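Side-chain contacts in gamma-glutamyltranspeptidase (Streptomyces lincolnensis, PDB 6J3A), which is an LmbA-like gamma-glutamyltranspeptidase homologue that probably acts as a transferase of the N-terminal nucleophile hydrolase clan, with its own substrate not established: residues 486-491 against 496-501; 527-532 against 589-594; 603-608 against 612-617. All coordinates share one frame; numbering follows the deposited sequence.

Contact 1 of 3, residues 486-491 against 496-501; sequences SIALRD and MAFGTP
Ser-486 and Phe-498 pair across two antiparallel strands through both backbone and side chain. The backbone bonds come first. Ser-486 N donates to Phe-498 O at 3.0 Å. The return bond, Phe-498 N to Ser-486 O, is 3.1 Å long. It is almost straight at hydrogen (175°), but its donor stands above the carbonyl plane. The second hydrogen-bonded pair is Ala-488 with Met-496. Ala-488 N reaches Met-496 O at 2.8 Å, and Met-496 N reaches Ala-488 O at 3.2 Å. Between them lies the non-hydrogen-bonded pair Ile-487 and Ala-497.

These strands, 486-490 and 493-499, form a beta hairpin. It belongs to the layered alpha-beta-beta-alpha core of N-terminal nucleophile hydrolases. One face of the hairpin carries Ser-486, Ala-488, Met-496 and Phe-498 and meets helix 506-519. The other carries Ile-487 and Ala-497 and packs on strands 61-66 and 433-436.

The aromatic contact lies on the helix side. Phe-498 has CG between its backbone N and carbonyl carbon (chi1 61°), which swings the ring across onto the neighbouring strand. Ser-486 CB sits over one face of the Phe-498 ring in a CH-pi contact, 3.4 Å from the centroid and 18° off the normal. Its hydroxyl OG stands by the rim on the same side and is hydrogen-bonded to Lys-272 NZ. Ala-488 CB comes to the ring edge instead, near the ring plane, 3.9 Å from Phe-498 CE1. The ring also meets that of Phe-513 at an incline.

The remaining side-chain contacts are mostly apolar. Ala-488 CB and Met-496 CB lie side by side at 4.2 Å. On the reverse face, Ile-487 CG1 meets Ala-497 CB, also at 4.2 Å. CG2 of Ile-487 lies near the carbonyl O of Met-496.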
# COMPACT_ATOMS: atom_id res chain seq x y z
N SER A 486 9.21 -7.97 17.73
CA SER A 486 10.10 -6.96 18.31
C SER A 486 9.36 -5.68 18.63
O SER A 486 8.40 -5.31 17.93
CB SER A 486 11.24 -6.61 17.35
OG SER A 486 11.89 -7.77 16.87
N ILE A 487 9.80 -5.02 19.69
CA ILE A 487 9.47 -3.63 19.94
C ILE A 487 10.78 -2.91 20.26
O ILE A 487 11.59 -3.39 21.04
CB ILE A 487 8.41 -3.48 21.06
CG1 ILE A 487 7.03 -3.88 20.51
CG2 ILE A 487 8.37 -2.04 21.57
CD1 ILE A 487 5.87 -3.68 21.47
N ALA A 488 10.98 -1.75 19.65
CA ALA A 488 12.19 -0.96 19.90
C ALA A 488 11.85 0.33 20.62
O ALA A 488 10.90 1.01 20.26
CB ALA A 488 12.95 -0.66 18.62
N LEU A 489 12.63 0.62 21.65
CA LEU A 489 12.59 1.89 22.36
C LEU A 489 13.75 2.79 21.91
O LEU A 489 14.81 2.29 21.50
CB LEU A 489 12.67 1.68 23.87
CG LEU A 489 11.92 0.49 24.48
CD1 LEU A 489 12.02 0.49 26.00
CD2 LEU A 489 10.45 0.51 24.08
N ARG A 490 13.53 4.10 21.96
CA ARG A 490 14.60 5.08 21.80
C ARG A 490 14.53 5.96 23.03
O ARG A 490 13.49 6.57 23.28
CB ARG A 490 14.39 5.90 20.52
CG ARG A 490 15.46 6.94 20.23
CD ARG A 490 16.75 6.30 19.76
NE ARG A 490 17.75 7.32 19.38
CZ ARG A 490 18.48 8.05 20.23
NH1 ARG A 490 18.37 7.91 21.56
NH2 ARG A 490 19.34 8.94 19.75
N ASP A 491 15.62 5.99 23.81
CA ASP A 491 15.67 6.72 25.08
C ASP A 491 14.55 6.24 26.05
O ASP A 491 13.93 7.03 26.78
CB ASP A 491 15.58 8.24 24.82
CG ASP A 491 16.59 9.06 25.62
OD1 ASP A 491 17.75 8.63 25.80
OD2 ASP A 491 16.22 10.17 26.05
N MET A 496 9.02 1.90 17.81
CA MET A 496 8.90 1.03 16.62
C MET A 496 8.45 -0.37 17.05
O MET A 496 8.90 -0.90 18.06
CB MET A 496 10.24 0.97 15.84
CG MET A 496 10.16 0.25 14.50
SD MET A 496 11.58 0.51 13.38
CE MET A 496 12.90 -0.19 14.37
N ALA A 497 7.52 -0.93 16.29
CA ALA A 497 6.98 -2.26 16.52
C ALA A 497 7.07 -2.97 15.20
O ALA A 497 6.54 -2.47 14.20
CB ALA A 497 5.53 -2.19 16.98
N PHE A 498 7.71 -4.12 15.19
CA PHE A 498 8.05 -4.78 13.95
C PHE A 498 8.20 -6.30 14.10
O PHE A 498 8.14 -6.85 15.20
CB PHE A 498 9.31 -4.13 13.34
CG PHE A 498 10.54 -4.21 14.20
CD1 PHE A 498 10.66 -3.42 15.34
CD2 PHE A 498 11.60 -5.04 13.85
CE1 PHE A 498 11.81 -3.49 16.12
CE2 PHE A 498 12.75 -5.11 14.63
CZ PHE A 498 12.85 -4.32 15.76
N GLY A 499 8.34 -6.95 12.96
CA GLY A 499 8.55 -8.39 12.90
C GLY A 499 8.52 -8.92 11.49
O GLY A 499 8.41 -8.17 10.52
N THR A 500 8.63 -10.24 11.39
CA THR A 500 8.62 -10.94 10.11
C THR A 500 8.46 -12.42 10.36
O THR A 500 8.96 -12.93 11.36
CB THR A 500 9.92 -10.73 9.28
OG1 THR A 500 9.85 -11.49 8.07
CG2 THR A 500 11.17 -11.18 10.03
N PRO A 501 7.78 -13.13 9.45
CA PRO A 501 7.92 -14.57 9.45
C PRO A 501 9.24 -14.98 8.80
O PRO A 501 9.97 -14.14 8.27
CB PRO A 501 6.74 -15.01 8.59
CG PRO A 501 6.61 -13.93 7.59
CD PRO A 501 6.93 -12.67 8.34

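Contact 2 of 3, residues 527-532 against 589-594; sequences LDLQGA and LCAVAR
Ala-591 and Ala-593 of strand 590-594 meet two leucines: Leu-527, just before helix 529-534, and Leu-529, its first residue. No hydrogen bond crosses between the segments. Leu-589 leads into the strand. Its backbone pairs with Asn-606, and its side chain lies on Phe-513. Cys-590 faces the other way, onto Asp-425 of strand 424-428.

Ala-591 returns to the helix side. Ala-591 CB lies 4.4 Å from Leu-529 CD1 and also touches Phe-513. Val-592 turns its back on the leucines and packs on Asp-425 and Val-427.

Ala-593 has two leucine partners. Leu-529 CD1 approaches Ala-593 CB to 4.1 Å, so this one methyl spans both alanines. In Leu-529, CG is anti to the carbonyl carbon (chi1 -60°) and CD1 extends away from the backbone, down onto the strand. Leu-527 CD1 adds a looser contact, 4.4 Å from Ala-593 CB.

Asp-528 lies between the two leucines. It is the centre of an inverse gamma turn, with a weak bond of 2.8 Å from Leu-529 N to Leu-527 O. The same residue is the N-cap of the helix. Asp-528 OD1 accepts a weak capping bond from Gly-531 N at 3.2 Å, while OD2 forms a salt bridge with Arg-520. The first helical turn is closed by Ala-532 N to Asp-528 O, 3.0 Å.

The small alanines are consistent with a close approach of helix and strand; the CA atoms of Leu-529 and Ala-591 are 7.0 Å apart. One strand face meets helices and the other meets a second sheet. That layering is typical of the alpha-beta-beta-alpha sandwich of N-terminal nucleophile hydrolases.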
# COMPACT_ATOMS: atom_id res chain seq x y z
N LEU A 527 11.89 7.94 10.41
CA LEU A 527 12.70 6.73 10.22
C LEU A 527 12.47 6.13 8.84
O LEU A 527 11.33 6.04 8.39
CB LEU A 527 12.35 5.67 11.27
CG LEU A 527 12.66 6.05 12.72
CD1 LEU A 527 12.03 5.08 13.71
CD2 LEU A 527 14.16 6.12 12.93
N ASP A 528 13.55 5.72 8.19
CA ASP A 528 13.50 5.17 6.83
C ASP A 528 13.07 3.69 6.89
O ASP A 528 13.83 2.77 6.53
CB ASP A 528 14.86 5.35 6.16
CG ASP A 528 14.87 4.94 4.70
OD1 ASP A 528 13.78 4.86 4.08
OD2 ASP A 528 15.97 4.68 4.16
N LEU A 529 11.83 3.47 7.32
CA LEU A 529 11.28 2.13 7.50
C LEU A 529 11.29 1.34 6.19
O LEU A 529 11.89 0.27 6.12
CB LEU A 529 9.85 2.18 8.05
CG LEU A 529 9.58 2.85 9.40
CD1 LEU A 529 8.11 2.74 9.79
CD2 LEU A 529 10.46 2.27 10.52
N GLN A 530 10.64 1.89 5.16
CA GLN A 530 10.51 1.16 3.89
C GLN A 530 11.84 1.00 3.14
O GLN A 530 12.06 -0.03 2.50
CB GLN A 530 9.46 1.81 2.98
CG GLN A 530 9.12 1.01 1.73
CD GLN A 530 8.38 -0.28 2.01
OE1 GLN A 530 7.35 -0.28 2.69
NE2 GLN A 530 8.88 -1.39 1.46
N GLY A 531 12.72 1.99 3.22
CA GLY A 531 14.04 1.88 2.62
C GLY A 531 14.85 0.78 3.27
O GLY A 531 15.65 0.10 2.61
N ALA A 532 14.64 0.60 4.58
CA ALA A 532 15.27 -0.49 5.33
C ALA A 532 14.71 -1.84 4.91
O ALA A 532 15.46 -2.79 4.72
CB ALA A 532 15.11 -0.28 6.83
N LEU A 589 9.28 -8.42 6.11
CA LEU A 589 9.22 -7.45 7.20
C LEU A 589 7.91 -6.66 7.28
O LEU A 589 7.25 -6.41 6.27
CB LEU A 589 10.43 -6.53 7.13
CG LEU A 589 11.68 -7.30 7.59
CD1 LEU A 589 12.95 -6.86 6.90
CD2 LEU A 589 11.81 -7.20 9.10
N CYS A 590 7.54 -6.32 8.52
CA CYS A 590 6.44 -5.41 8.82
C CYS A 590 6.93 -4.46 9.89
O CYS A 590 7.66 -4.87 10.76
CB CYS A 590 5.24 -6.16 9.36
SG CYS A 590 4.74 -7.54 8.33
N ALA A 591 6.51 -3.20 9.82
CA ALA A 591 6.89 -2.21 10.83
C ALA A 591 5.84 -1.11 10.95
O ALA A 591 5.25 -0.69 9.96
CB ALA A 591 8.25 -1.61 10.50
N VAL A 592 5.58 -0.69 12.18
CA VAL A 592 4.92 0.58 12.44
C VAL A 592 5.80 1.34 13.42
O VAL A 592 6.56 0.74 14.18
CB VAL A 592 3.50 0.41 13.00
CG1 VAL A 592 2.63 -0.36 12.01
CG2 VAL A 592 3.50 -0.28 14.35
N ALA A 593 5.69 2.66 13.40
CA ALA A 593 6.46 3.51 14.30
C ALA A 593 5.70 4.76 14.72
O ALA A 593 4.69 5.14 14.12
CB ALA A 593 7.81 3.90 13.68
N ARG A 594 6.22 5.37 15.77
CA ARG A 594 5.74 6.62 16.28
C ARG A 594 6.99 7.48 16.48
O ARG A 594 8.06 6.98 16.86
CB ARG A 594 5.00 6.40 17.60
CG ARG A 594 4.26 7.62 18.13
CD ARG A 594 3.40 7.29 19.34
NE ARG A 594 3.16 8.48 20.15

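Contact 3 of 3, residues 603-608 against 612-617; sequences AAANPR and GYAVGR
Asn-606 OD1 takes two bonds from Arg-608, on the residue whose backbone lies nearest Gly-612. Arg-608 NH1 donates to Asn-606 OD1 at 2.8 Å, in the carbonyl plane of the amide and in the guanidinium plane as well. Arg-608 N donates to Asn-606 OD1 at 3.1 Å from above the amide plane, which makes an Asx turn. Together they fix the amide's rotation. Arg-608 NE forms a salt bridge with Glu-560.

A water joins the segments here. It lies 3.1 Å from Arg-608 O, near Asn-606 O as well, and cannot donate to every acceptor in reach. It accepts a weak bond from Gly-612 N at 2.8 Å. No direct hydrogen bond crosses between the segments.

Beyond the turn the contact is made by methyl groups. Ala-614 CB lies between two alanines, 3.9 Å from Ala-603 CB and 3.9 Å from Ala-605 CB. Ala-605 CB presses on the backbone too, 3.4 Å from Ala-614 N.

Strand 601-605 lies between strands 590-594 and 8-10, with Ala-604 packed on helix 529-534. Strand 613-616 pairs with strand 13-17 and lies by helix 20-31, and Tyr-613 OH bonds to Ala-614 O of the second subunit.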
# COMPACT_ATOMS: atom_id res chain seq x y z
N ALA A 603 4.46 3.75 8.96
CA ALA A 603 4.36 2.33 8.64
C ALA A 603 5.02 2.02 7.32
O ALA A 603 5.00 2.83 6.40
CB ALA A 603 2.92 1.89 8.58
N ALA A 604 5.60 0.83 7.25
CA ALA A 604 6.15 0.29 6.02
C ALA A 604 5.82 -1.20 5.96
O ALA A 604 5.34 -1.79 6.94
CB ALA A 604 7.65 0.52 5.95
N ALA A 605 6.04 -1.80 4.79
CA ALA A 605 5.81 -3.23 4.61
C ALA A 605 6.59 -3.79 3.43
O ALA A 605 6.87 -3.10 2.45
CB ALA A 605 4.32 -3.51 4.44
N ASN A 606 6.90 -5.07 3.55
CA ASN A 606 7.67 -5.82 2.56
C ASN A 606 6.93 -5.98 1.23
O ASN A 606 5.76 -6.35 1.23
CB ASN A 606 8.01 -7.20 3.12
CG ASN A 606 8.49 -8.15 2.06
OD1 ASN A 606 9.57 -7.99 1.48
ND2 ASN A 606 7.66 -9.15 1.76
N PRO A 607 7.63 -5.72 0.10
CA PRO A 607 7.02 -5.89 -1.21
C PRO A 607 7.20 -7.29 -1.82
O PRO A 607 6.52 -7.61 -2.80
CB PRO A 607 7.76 -4.85 -2.05
CG PRO A 607 9.14 -4.89 -1.49
CD PRO A 607 9.00 -5.18 -0.02
N ARG A 608 8.09 -8.10 -1.25
CA ARG A 608 8.45 -9.39 -1.82
C ARG A 608 7.27 -10.35 -1.65
O ARG A 608 6.76 -10.50 -0.55
CB ARG A 608 9.68 -9.96 -1.13
CG ARG A 608 10.92 -9.08 -1.14
CD ARG A 608 11.96 -9.59 -0.17
NE ARG A 608 13.14 -8.74 -0.10
CZ ARG A 608 13.24 -7.59 0.56
NH1 ARG A 608 12.20 -7.10 1.24
NH2 ARG A 608 14.39 -6.92 0.55
N GLY A 612 2.46 -8.69 1.57
CA GLY A 612 2.66 -7.80 2.70
C GLY A 612 2.25 -6.38 2.34
O GLY A 612 2.45 -5.93 1.20
N TYR A 613 1.65 -5.68 3.30
CA TYR A 613 1.08 -4.37 3.00
C TYR A 613 0.84 -3.57 4.28
O TYR A 613 0.36 -4.12 5.28
CB TYR A 613 -0.22 -4.51 2.19
CG TYR A 613 -0.47 -3.38 1.21
CD1 TYR A 613 0.42 -3.14 0.13
CD2 TYR A 613 -1.60 -2.56 1.32
CE1 TYR A 613 0.19 -2.10 -0.78
CE2 TYR A 613 -1.85 -1.53 0.42
CZ TYR A 613 -0.96 -1.29 -0.63
OH TYR A 613 -1.22 -0.26 -1.52
N ALA A 614 1.20 -2.28 4.22
CA ALA A 614 0.91 -1.32 5.28
C ALA A 614 -0.28 -0.43 4.91
O ALA A 614 -0.48 -0.09 3.73
CB ALA A 614 2.13 -0.47 5.57
N VAL A 615 -1.09 -0.07 5.91
CA VAL A 615 -2.16 0.92 5.72
C VAL A 615 -2.25 1.85 6.93
O VAL A 615 -2.00 1.42 8.06
CB VAL A 615 -3.56 0.29 5.44
CG1 VAL A 615 -3.48 -0.69 4.29
CG2 VAL A 615 -4.16 -0.39 6.66
N GLY A 616 -2.60 3.10 6.68
CA GLY A 616 -2.93 4.03 7.75
C GLY A 616 -3.06 5.45 7.29
O GLY A 616 -2.98 5.74 6.09
N ARG A 617 -3.27 6.35 8.25
CA ARG A 617 -3.54 7.76 7.95
C ARG A 617 -3.45 8.67 9.18
O ARG A 617 -3.20 8.21 10.29
CB ARG A 617 -4.92 7.92 7.30
CG ARG A 617 -6.08 7.55 8.20
CD ARG A 617 -7.41 7.93 7.58
NE ARG A 617 -8.51 7.71 8.52
CZ ARG A 617 -8.96 8.59 9.41
NH1 ARG A 617 -8.45 9.82 9.50
NH2 ARG A 617 -9.96 8.26 10.22
O HOH W 1 4.71 -8.29 -0.03

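All three contacts are buried, but they join different kinds of element. Contact 1 is made within a sheet, so backbone hydrogen bonds dominate it. Contact 2 sets a helix on a sheet and relies on methyl groups alone. Contact 3 brings together strands that do not pair with each other, through alanines and a water. It alone reaches the second subunit. Strand 590-594 of contact 2 runs between strand 493-499 of contact 1 and strand 601-605 of contact 3. Ala-497 N probably bonds to Val-592 O, and Leu-589 O to Asn-606 N. Gln-530 NE2 of contact 2 bonds to Ala-605 O. Contacts 1 and 3 do not touch.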